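Local coordinates for ribonucleoside-diphosphate reductase subunit beta (Bacillus halodurans C-125, PDB 2RCC), which probably serves as the iron-binding small subunit of a class I ribonucleotide reductase, which makes deoxyribonucleotides for DNA synthesis, at residues K65-L70 with E76-I81; M97-Y102 with K173-S178; K153-F158 with K262-Y267. One frame throughout, in Å; residues are numbered along the deposited sequence. Where two conformers were deposited one is given.

Touching side chains are buried in all three contacts except Lys79 of contact 1, which is partly exposed. Contact 1 is the most peripheral, centred about 24 Å from the centre of the chain, and joins neighbours in sequence. Contacts 2 and 3 each lie about 15 Å from that centre and join helices far apart in sequence. Contacts 1 and 2 fall on opposite sides of the chain's centre. Helix 150-168 supplies Arg155 to contact 3 and, farther along, packs Phe166 against Ala99 of contact 2. The chemistry differs: two phenylalanine rings meet in contact 1, an alanine carbonyl meets a ring edge in contact 2, and a guanidinium stacks on an indole in contact 3.

Contact 1 of 3, residues K65-L70 with E76-I81; sequences KQFPTL and EAFKKI
Phe67 and Phe78 share one first torsion, with CG opposite the backbone N (chi1 -169° and -168°), and this sends both rings into the corner between helix 61-66 and helix 72-87. The corner is a short helix-loop-helix connection in the ferritin-like helical fold of the reductase small subunit, with a 3-10 segment at 67-69. The rings form a T-shaped (edge-to-face) pair: the edge of Phe67 is directed at one face of Phe78, their centroids lie 5.2 Å apart and their planes are inclined at 65°. The touching atom is CE1 of Phe67, which stands over the Phe78 ring near its rim, 3.7 Å from Phe78 CG.

Phe67 has a second neighbour at its edge. There its CZ lies 4.0 Å from Lys79 CG, and the two side chains cross at about a right angle, the lysine passing the edge of the ring. The methylenes CG and CD of Lys79 do the touching, and a bend at chi3, about the bond between them, leads Lys79 NZ to Glu76 OE2, a weak salt bridge of 3.4 Å within the same helix. With an alanine in place of Phe67, the face of Phe78 would probably lose its edge-on partner and the methylenes of Lys79 would be left without the ring they lie against.

Beyond the pair, Phe78 makes another edge-to-face contact with Phe197 of helix 191-202 and touches Val129 and Leu133 of helix 106-133, while Met206 touches both rings. The turn that carries Phe67 is pinned at the carbonyl of Gln66: its O accepts from Thr69 N at 2.8 Å and, in the carbonyl plane on a lone pair, from Thr69 OG1 at 2.5 Å.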
loop_
_atom_site.group_PDB
_atom_site.type_symbol
_atom_site.label_atom_id
_atom_site.label_comp_id
_atom_site.label_asym_id
_atom_site.label_seq_id
_atom_site.Cartn_x
_atom_site.Cartn_y
_atom_site.Cartn_z
ATOM N N LYS A 65 -13.540 -6.152 30.704
ATOM C CA LYS A 65 -13.854 -6.458 32.093
ATOM C C LYS A 65 -12.839 -5.842 33.053
ATOM O O LYS A 65 -13.220 -5.419 34.137
ATOM C CB LYS A 65 -13.921 -7.973 32.327
ATOM C CG LYS A 65 -15.067 -8.672 31.617
ATOM N N GLN A 66 -11.547 -5.814 32.690
ATOM C CA GLN A 66 -10.517 -5.216 33.571
ATOM C C GLN A 66 -10.538 -3.702 33.641
ATOM O O GLN A 66 -10.109 -3.149 34.658
ATOM C CB GLN A 66 -9.095 -5.596 33.135
ATOM C CG GLN A 66 -8.637 -6.976 33.541
ATOM C CD GLN A 66 -7.216 -7.218 33.146
ATOM O OE1 GLN A 66 -6.827 -6.918 32.017
ATOM N NE2 GLN A 66 -6.410 -7.773 34.075
ATOM N N PHE A 67 -11.000 -3.044 32.569
ATOM C CA PHE A 67 -10.901 -1.582 32.450
ATOM C C PHE A 67 -11.429 -0.782 33.649
ATOM O O PHE A 67 -10.730 0.115 34.125
ATOM C CB PHE A 67 -11.476 -1.088 31.114
ATOM C CG PHE A 67 -11.173 0.357 30.824
ATOM C CD1 PHE A 67 -9.857 0.775 30.630
ATOM C CD2 PHE A 67 -12.185 1.303 30.768
ATOM C CE1 PHE A 67 -9.561 2.108 30.374
ATOM C CE2 PHE A 67 -11.886 2.637 30.510
ATOM C CZ PHE A 67 -10.578 3.030 30.300
ATOM N N PRO A 68 -12.644 -1.108 34.153
ATOM C CA PRO A 68 -13.152 -0.462 35.379
ATOM C C PRO A 68 -12.347 -0.707 36.641
ATOM O O PRO A 68 -12.514 0.055 37.588
ATOM C CB PRO A 68 -14.512 -1.132 35.593
ATOM C CG PRO A 68 -14.896 -1.632 34.324
ATOM C CD PRO A 68 -13.656 -2.025 33.599
ATOM N N THR A 69 -11.534 -1.772 36.680
ATOM C CA THR A 69 -10.706 -2.099 37.844
ATOM C C THR A 69 -9.469 -1.197 37.961
ATOM O O THR A 69 -8.830 -1.215 38.992
ATOM C CB THR A 69 -10.257 -3.597 37.857
ATOM O OG1 THR A 69 -9.201 -3.803 36.916
ATOM C CG2 THR A 69 -11.441 -4.538 37.526
ATOM N N LEU A 70 -9.117 -0.461 36.894
ATOM C CA LEU A 70 -7.973 0.452 36.910
ATOM C C LEU A 70 -8.316 1.688 37.725
ATOM O O LEU A 70 -9.498 2.002 37.908
ATOM C CB LEU A 70 -7.577 0.878 35.487
ATOM C CG LEU A 70 -6.782 -0.036 34.548
ATOM C CD1 LEU A 70 -7.360 -1.436 34.389
ATOM C CD2 LEU A 70 -6.700 0.670 33.201
ATOM N N GLU A 76 -8.463 7.451 32.821
ATOM C CA GLU A 76 -8.385 8.729 32.113
ATOM C C GLU A 76 -7.195 8.845 31.167
ATOM O O GLU A 76 -7.365 9.300 30.035
ATOM C CB GLU A 76 -8.432 9.919 33.094
ATOM C CG GLU A 76 -9.785 10.144 33.746
ATOM C CD GLU A 76 -10.888 10.476 32.735
ATOM O OE1 GLU A 76 -10.620 11.267 31.789
ATOM O OE2 GLU A 76 -12.014 9.932 32.890
ATOM N N ALA A 77 -6.011 8.442 31.614
ATOM C CA ALA A 77 -4.809 8.450 30.777
ATOM C C ALA A 77 -4.992 7.546 29.573
ATOM O O ALA A 77 -4.649 7.920 28.475
ATOM C CB ALA A 77 -3.549 8.027 31.580
ATOM N N PHE A 78 -5.543 6.359 29.801
ATOM C CA PHE A 78 -5.810 5.396 28.743
ATOM C C PHE A 78 -6.733 5.998 27.690
ATOM O O PHE A 78 -6.452 5.902 26.509
ATOM C CB PHE A 78 -6.474 4.142 29.347
ATOM C CG PHE A 78 -6.539 2.945 28.420
ATOM C CD1 PHE A 78 -7.409 2.907 27.321
ATOM C CD2 PHE A 78 -5.797 1.803 28.697
ATOM C CE1 PHE A 78 -7.469 1.794 26.515
ATOM C CE2 PHE A 78 -5.872 0.687 27.866
ATOM C CZ PHE A 78 -6.719 0.706 26.783
ATOM N N LYS A 79 -7.861 6.567 28.121
ATOM C CA LYS A 79 -8.835 7.196 27.197
ATOM C C LYS A 79 -8.221 8.300 26.392
ATOM O O LYS A 79 -8.444 8.378 25.165
ATOM C CB LYS A 79 -10.072 7.711 27.964
ATOM C CG LYS A 79 -10.998 6.573 28.400
ATOM C CD LYS A 79 -11.899 6.881 29.595
ATOM C CE LYS A 79 -12.863 8.010 29.358
ATOM N NZ LYS A 79 -13.771 8.123 30.540
ATOM N N LYS A 80 -7.439 9.142 27.076
ATOM C CA LYS A 80 -6.760 10.266 26.430
ATOM C C LYS A 80 -5.753 9.803 25.394
ATOM O O LYS A 80 -5.750 10.321 24.281
ATOM C CB LYS A 80 -6.066 11.171 27.438
ATOM C CG LYS A 80 -6.984 12.030 28.234
ATOM C CD LYS A 80 -6.288 12.637 29.419
ATOM C CE LYS A 80 -7.270 13.392 30.313
ATOM N NZ LYS A 80 -7.806 14.637 29.712
ATOM N N ILE A 81 -4.954 8.799 25.731
ATOM C CA ILE A 81 -3.916 8.302 24.830
ATOM C C ILE A 81 -4.507 7.499 23.647
ATOM O O ILE A 81 -4.195 7.803 22.481
ATOM C CB ILE A 81 -2.830 7.504 25.585
ATOM C CG1 ILE A 81 -2.098 8.397 26.607
ATOM C CG2 ILE A 81 -1.783 6.967 24.617
ATOM C CD1 ILE A 81 -1.356 7.564 27.665
#

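Contact 2 of 3, residues M97-Y102 with K173-S178; sequences MRAAEY and KTFLES
Ala99 meets Phe175 and Ser178, which stand three residues apart and so face the same way from helix 172-187. Both place their first side-chain atom opposite the backbone N (chi1 -169° for Phe175, 171° for Ser178). The ring of Phe175 thereby reaches across with its CE2 corner leading, and the methyl group of Ala99 sits near both side chains: Ala99 CB is 4.0 Å from Phe175 CE2 and 4.1 Å from Ser178 OG.

The closest approach is to the backbone. Ala99 O lies at the edge of the Phe175 ring, near its plane, 3.3 Å from CE2, so the carbonyl meets the polarised C-H rim and not the pi face. The same oxygen accepts the backbone bond from Tyr102 N at 3.0 Å. Tyr102 starts out toward helix 172-187, but its ring turns off and makes an edge-to-face pair with Phe166, a residue that also packs on Ala99 and Thr174. At the dimer interface, Glu101 forms a salt bridge with Arg98 of the second subunit, another copy of this chain.

A small alanine whose carbonyl meets an aromatic edge here joins the short helix 95-100 to helix 172-187, which farther along carries Glu186, a probable iron ligand, in the ferritin-like helical bundle of this family.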
loop_
_atom_site.group_PDB
_atom_site.type_symbol
_atom_site.label_atom_id
_atom_site.label_comp_id
_atom_site.label_asym_id
_atom_site.label_seq_id
_atom_site.Cartn_x
_atom_site.Cartn_y
_atom_site.Cartn_z
HETATM N N MSE A 97 3.336 10.448 1.889
HETATM C CA MSE A 97 2.879 9.863 0.624
HETATM C C MSE A 97 3.004 10.822 -0.540
HETATM O O MSE A 97 3.262 10.356 -1.657
HETATM C CB MSE A 97 1.480 9.254 0.757
HETATM C CG MSE A 97 1.395 8.066 1.732
HETATM SE SE MSE A 97 2.695 6.614 1.513
HETATM C CE MSE A 97 2.195 6.227 -0.368
ATOM N N ARG A 98 2.860 12.137 -0.317
ATOM C CA ARG A 98 3.130 13.128 -1.372
ATOM C C ARG A 98 4.635 13.090 -1.730
ATOM O O ARG A 98 4.987 13.217 -2.896
ATOM C CB ARG A 98 2.716 14.547 -0.984
ATOM N N ALA A 99 5.510 12.886 -0.728
ATOM C CA ALA A 99 6.963 12.797 -0.966
ATOM C C ALA A 99 7.291 11.485 -1.677
ATOM O O ALA A 99 8.200 11.406 -2.527
ATOM C CB ALA A 99 7.733 12.882 0.372
ATOM N N ALA A 100 6.533 10.448 -1.335
ATOM C CA ALA A 100 6.715 9.102 -1.920
ATOM C C ALA A 100 6.571 9.097 -3.430
ATOM O O ALA A 100 7.230 8.308 -4.090
ATOM C CB ALA A 100 5.756 8.032 -1.266
ATOM N N GLU A 101 5.772 10.012 -3.982
ATOM C CA GLU A 101 5.604 10.133 -5.438
ATOM C C GLU A 101 6.913 10.502 -6.216
ATOM O O GLU A 101 6.967 10.355 -7.416
ATOM C CB GLU A 101 4.483 11.135 -5.747
ATOM C CG GLU A 101 3.869 10.940 -7.103
ATOM C CD GLU A 101 2.621 11.813 -7.345
ATOM O OE1 GLU A 101 2.374 12.797 -6.609
ATOM O OE2 GLU A 101 1.902 11.507 -8.313
ATOM N N TYR A 102 7.941 10.955 -5.505
ATOM C CA TYR A 102 9.255 11.340 -6.060
ATOM C C TYR A 102 10.304 10.245 -5.978
ATOM O O TYR A 102 11.406 10.405 -6.495
ATOM C CB TYR A 102 9.747 12.621 -5.365
ATOM C CG TYR A 102 8.868 13.787 -5.681
ATOM C CD1 TYR A 102 9.128 14.607 -6.768
ATOM C CD2 TYR A 102 7.747 14.062 -4.912
ATOM C CE1 TYR A 102 8.298 15.673 -7.083
ATOM C CE2 TYR A 102 6.915 15.116 -5.224
ATOM C CZ TYR A 102 7.199 15.919 -6.311
ATOM O OH TYR A 102 6.359 16.971 -6.630
ATOM N N LYS A 173 17.562 17.800 -0.612
ATOM C CA LYS A 173 17.768 18.315 0.730
ATOM C C LYS A 173 16.459 18.333 1.526
ATOM O O LYS A 173 16.442 17.895 2.652
ATOM C CB LYS A 173 18.363 19.723 0.657
ATOM C CG LYS A 173 18.789 20.322 1.987
ATOM C CD LYS A 173 19.259 21.764 1.781
ATOM C CE LYS A 173 19.548 22.457 3.102
ATOM N NZ LYS A 173 20.653 21.752 3.827
ATOM N N THR A 174 15.386 18.864 0.948
ATOM C CA THR A 174 14.064 18.867 1.614
ATOM C C THR A 174 13.472 17.433 1.710
ATOM O O THR A 174 12.724 17.122 2.645
ATOM C CB THR A 174 13.077 19.855 0.953
ATOM O OG1 THR A 174 12.845 19.494 -0.430
ATOM C CG2 THR A 174 13.591 21.288 1.073
ATOM N N PHE A 175 13.797 16.552 0.764
ATOM C CA PHE A 175 13.382 15.155 0.843
ATOM C C PHE A 175 14.056 14.460 2.028
ATOM O O PHE A 175 13.411 13.726 2.788
ATOM C CB PHE A 175 13.700 14.403 -0.437
ATOM C CG PHE A 175 13.067 13.059 -0.492
ATOM C CD1 PHE A 175 13.725 11.960 0.027
ATOM C CD2 PHE A 175 11.797 12.889 -1.034
ATOM C CE1 PHE A 175 13.128 10.671 -0.002
ATOM C CE2 PHE A 175 11.193 11.604 -1.062
ATOM C CZ PHE A 175 11.880 10.510 -0.542
ATOM N N LEU A 176 15.352 14.675 2.176
ATOM C CA LEU A 176 16.118 14.133 3.307
ATOM C C LEU A 176 15.550 14.632 4.654
ATOM O O LEU A 176 15.404 13.859 5.575
ATOM C CB LEU A 176 17.596 14.514 3.183
ATOM C CG LEU A 176 18.598 13.800 4.110
ATOM C CD1 LEU A 176 18.775 12.370 3.653
ATOM C CD2 LEU A 176 19.951 14.482 4.092
ATOM N N GLU A 177 15.231 15.922 4.735
ATOM C CA GLU A 177 14.623 16.513 5.923
ATOM C C GLU A 177 13.326 15.813 6.267
ATOM O O GLU A 177 13.087 15.476 7.414
ATOM C CB GLU A 177 14.381 17.999 5.725
ATOM C CG GLU A 177 15.667 18.800 5.648
ATOM C CD GLU A 177 15.477 20.264 5.244
ATOM O OE1 GLU A 177 14.312 20.737 5.128
ATOM O OE2 GLU A 177 16.524 20.933 5.049
ATOM N N SER A 178 12.511 15.594 5.245
ATOM C CA SER A 178 11.242 14.879 5.345
ATOM C C SER A 178 11.418 13.420 5.839
ATOM O O SER A 178 10.621 12.932 6.637
ATOM C CB SER A 178 10.538 14.980 3.976
ATOM O OG SER A 178 9.407 14.156 3.927
#

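Contact 3 of 3, residues K153-F158 with K262-Y267; sequences KERNEF and KDWFRY
Arg155 and Trp264 carry this contact between them, chiefly through stacking and cation-pi attraction. Both residues were modelled in two conformers, and the pair described brings Arg155 CD implausibly near Trp264 NE1, so the exact overlap and every spacing within the pair are doubtful; what can be kept is that the guanidinium of Arg155 stacks over one face of the indole. As modelled, the two planes are 29° from parallel, and Arg155 CZ stands roughly 3.7 Å from the centroid of the five-membered ring of Trp264, over the face. In the same conformers Arg155 NH1 stands over the ring near its rim, above the CG side. Phe190 adds a further cation-pi partner for Arg155.

The chain leading to the guanidinium follows the same course. The aliphatic part of Arg155, extended from CG to NE, appears to pass over the NE1-CZ2 side of the indole. The indole is set out to receive it by its first torsion, CG lying opposite the carbonyl carbon (chi1 -83°).

In the fold, the two side chains bridge helix 150-168 and helix 244-268, long helices of the ferritin-like small subunit. Trp264 also touches Val151 and Leu152 on the first of these, about a turn before Arg155.

Ionic interactions hold the polar ends. NH2 of Arg155 makes a salt bridge with Glu261 OE1, so Glu261, just ahead of the 262-267 segment, probably offsets much of the charge stacked on the tryptophan. On helix 244-268 itself, Arg266 NH2 reaches back to Asp263 OD1 in a weak salt bridge of 3.5 Å, and Arg266 NH1 pairs with Glu282 OE2 of helix 278-295.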
loop_
_atom_site.group_PDB
_atom_site.type_symbol
_atom_site.label_atom_id
_atom_site.label_comp_id
_atom_site.label_asym_id
_atom_site.label_seq_id
_atom_site.Cartn_x
_atom_site.Cartn_y
_atom_site.Cartn_z
ATOM N N LYS A 153 -2.494 21.265 18.832
ATOM C CA LYS A 153 -2.341 22.265 17.765
ATOM C C LYS A 153 -0.876 22.658 17.567
ATOM O O LYS A 153 -0.417 22.755 16.432
ATOM C CB LYS A 153 -3.182 23.517 18.045
ATOM N N GLU A 154 -0.150 22.857 18.668
ATOM C CA GLU A 154 1.272 23.221 18.613
ATOM C C GLU A 154 2.153 22.081 18.095
ATOM O O GLU A 154 3.142 22.333 17.403
ATOM C CB GLU A 154 1.774 23.693 19.988
ATOM N N ARG A 155 1.790 20.840 18.414
ATOM C CA ARG A 155 2.576 19.708 17.980
ATOM C C ARG A 155 2.396 19.509 16.469
ATOM O O ARG A 155 3.363 19.225 15.765
ATOM C CB ARG A 155 2.194 18.455 18.772
ATOM C CG ARG A 155 3.357 17.548 18.954
ATOM C CD ARG A 155 3.044 16.309 19.781
ATOM N NE ARG A 155 4.290 15.570 19.946
ATOM C CZ ARG A 155 4.424 14.319 20.373
ATOM N NH1 ARG A 155 3.387 13.547 20.695
ATOM N NH2 ARG A 155 5.655 13.847 20.455
ATOM N N ASN A 156 1.164 19.680 15.994
ATOM C CA ASN A 156 0.843 19.546 14.580
ATOM C C ASN A 156 1.495 20.630 13.728
ATOM O O ASN A 156 1.893 20.352 12.602
ATOM C CB ASN A 156 -0.681 19.463 14.367
ATOM C CG ASN A 156 -1.291 18.150 14.931
ATOM O OD1 ASN A 156 -0.567 17.249 15.371
ATOM N ND2 ASN A 156 -2.619 18.044 14.901
ATOM N N GLU A 157 1.638 21.833 14.268
ATOM C CA GLU A 157 2.342 22.913 13.577
ATOM C C GLU A 157 3.867 22.656 13.437
ATOM O O GLU A 157 4.454 23.087 12.447
ATOM C CB GLU A 157 2.052 24.262 14.249
ATOM C CG GLU A 157 0.616 24.758 14.000
ATOM C CD GLU A 157 0.202 25.933 14.890
ATOM O OE1 GLU A 157 1.090 26.665 15.396
ATOM O OE2 GLU A 157 -1.024 26.132 15.078
ATOM N N PHE A 158 4.495 21.983 14.417
ATOM C CA PHE A 158 5.929 21.598 14.351
ATOM C C PHE A 158 6.148 20.648 13.164
ATOM O O PHE A 158 7.058 20.857 12.348
ATOM C CB PHE A 158 6.423 20.951 15.690
ATOM C CG PHE A 158 7.819 20.280 15.617
ATOM C CD1 PHE A 158 8.992 21.042 15.609
ATOM C CD2 PHE A 158 7.955 18.882 15.594
ATOM C CE1 PHE A 158 10.274 20.420 15.543
ATOM C CE2 PHE A 158 9.255 18.256 15.536
ATOM C CZ PHE A 158 10.394 19.029 15.509
ATOM N N LYS A 262 8.628 14.667 25.698
ATOM C CA LYS A 262 8.677 14.850 27.150
ATOM C C LYS A 262 7.561 15.770 27.594
ATOM O O LYS A 262 6.942 15.513 28.601
ATOM C CB LYS A 262 10.030 15.425 27.595
ATOM C CG LYS A 262 11.170 14.459 27.384
ATOM C CD LYS A 262 12.524 15.084 27.554
ATOM C CE LYS A 262 13.594 14.083 27.054
ATOM N NZ LYS A 262 14.974 14.462 27.332
ATOM N N ASP A 263 7.283 16.826 26.831
ATOM C CA ASP A 263 6.185 17.760 27.162
ATOM C C ASP A 263 4.839 17.034 27.125
ATOM O O ASP A 263 4.020 17.171 28.028
ATOM C CB ASP A 263 6.146 18.945 26.196
ATOM C CG ASP A 263 7.358 19.883 26.324
ATOM O OD1 ASP A 263 8.010 19.942 27.395
ATOM O OD2 ASP A 263 7.664 20.568 25.315
ATOM N N TRP A 264 4.614 16.292 26.060
ATOM C CA TRP A 264 3.398 15.514 25.916
ATOM C C TRP A 264 3.255 14.512 27.049
ATOM O O TRP A 264 2.184 14.388 27.650
ATOM C CB TRP A 264 3.372 14.834 24.558
ATOM C CG TRP A 264 2.871 15.751 23.495
ATOM C CD1 TRP A 264 3.573 16.670 22.757
ATOM C CD2 TRP A 264 1.530 15.854 23.074
ATOM N NE1 TRP A 264 2.751 17.317 21.893
ATOM C CE2 TRP A 264 1.483 16.832 22.059
ATOM C CE3 TRP A 264 0.353 15.201 23.446
ATOM C CZ2 TRP A 264 0.320 17.157 21.400
ATOM C CZ3 TRP A 264 -0.806 15.534 22.806
ATOM C CH2 TRP A 264 -0.824 16.510 21.800
ATOM N N PHE A 265 4.329 13.789 27.312
ATOM C CA PHE A 265 4.370 12.866 28.437
ATOM C C PHE A 265 4.012 13.612 29.750
ATOM O O PHE A 265 3.209 13.141 30.547
ATOM C CB PHE A 265 5.771 12.281 28.590
ATOM C CG PHE A 265 5.965 11.625 29.908
ATOM C CD1 PHE A 265 5.250 10.489 30.196
ATOM C CD2 PHE A 265 6.762 12.210 30.891
ATOM C CE1 PHE A 265 5.354 9.874 31.453
ATOM C CE2 PHE A 265 6.869 11.615 32.150
ATOM C CZ PHE A 265 6.174 10.420 32.408
ATOM N N ARG A 266 4.598 14.792 29.962
ATOM C CA ARG A 266 4.299 15.542 31.186
ATOM C C ARG A 266 2.824 15.985 31.287
ATOM O O ARG A 266 2.231 16.011 32.363
ATOM C CB ARG A 266 5.195 16.769 31.300
ATOM C CG ARG A 266 6.591 16.487 31.805
ATOM C CD ARG A 266 7.395 17.802 31.920
ATOM N NE ARG A 266 8.219 18.061 30.741
ATOM C CZ ARG A 266 9.556 18.000 30.677
ATOM N NH1 ARG A 266 10.334 17.763 31.741
ATOM N NH2 ARG A 266 10.146 18.237 29.511
ATOM N N TYR A 267 2.270 16.369 30.151
ATOM C CA TYR A 267 0.900 16.849 30.044
ATOM C C TYR A 267 -0.142 15.781 30.353
ATOM O O TYR A 267 -1.106 16.036 31.056
ATOM C CB TYR A 267 0.725 17.343 28.609
ATOM C CG TYR A 267 -0.587 17.964 28.219
ATOM C CD1 TYR A 267 -1.111 19.012 28.950
ATOM C CD2 TYR A 267 -1.230 17.598 27.030
ATOM C CE1 TYR A 267 -2.284 19.632 28.575
ATOM C CE2 TYR A 267 -2.396 18.220 26.633
ATOM C CZ TYR A 267 -2.926 19.236 27.428
ATOM O OH TYR A 267 -4.087 19.882 27.076
#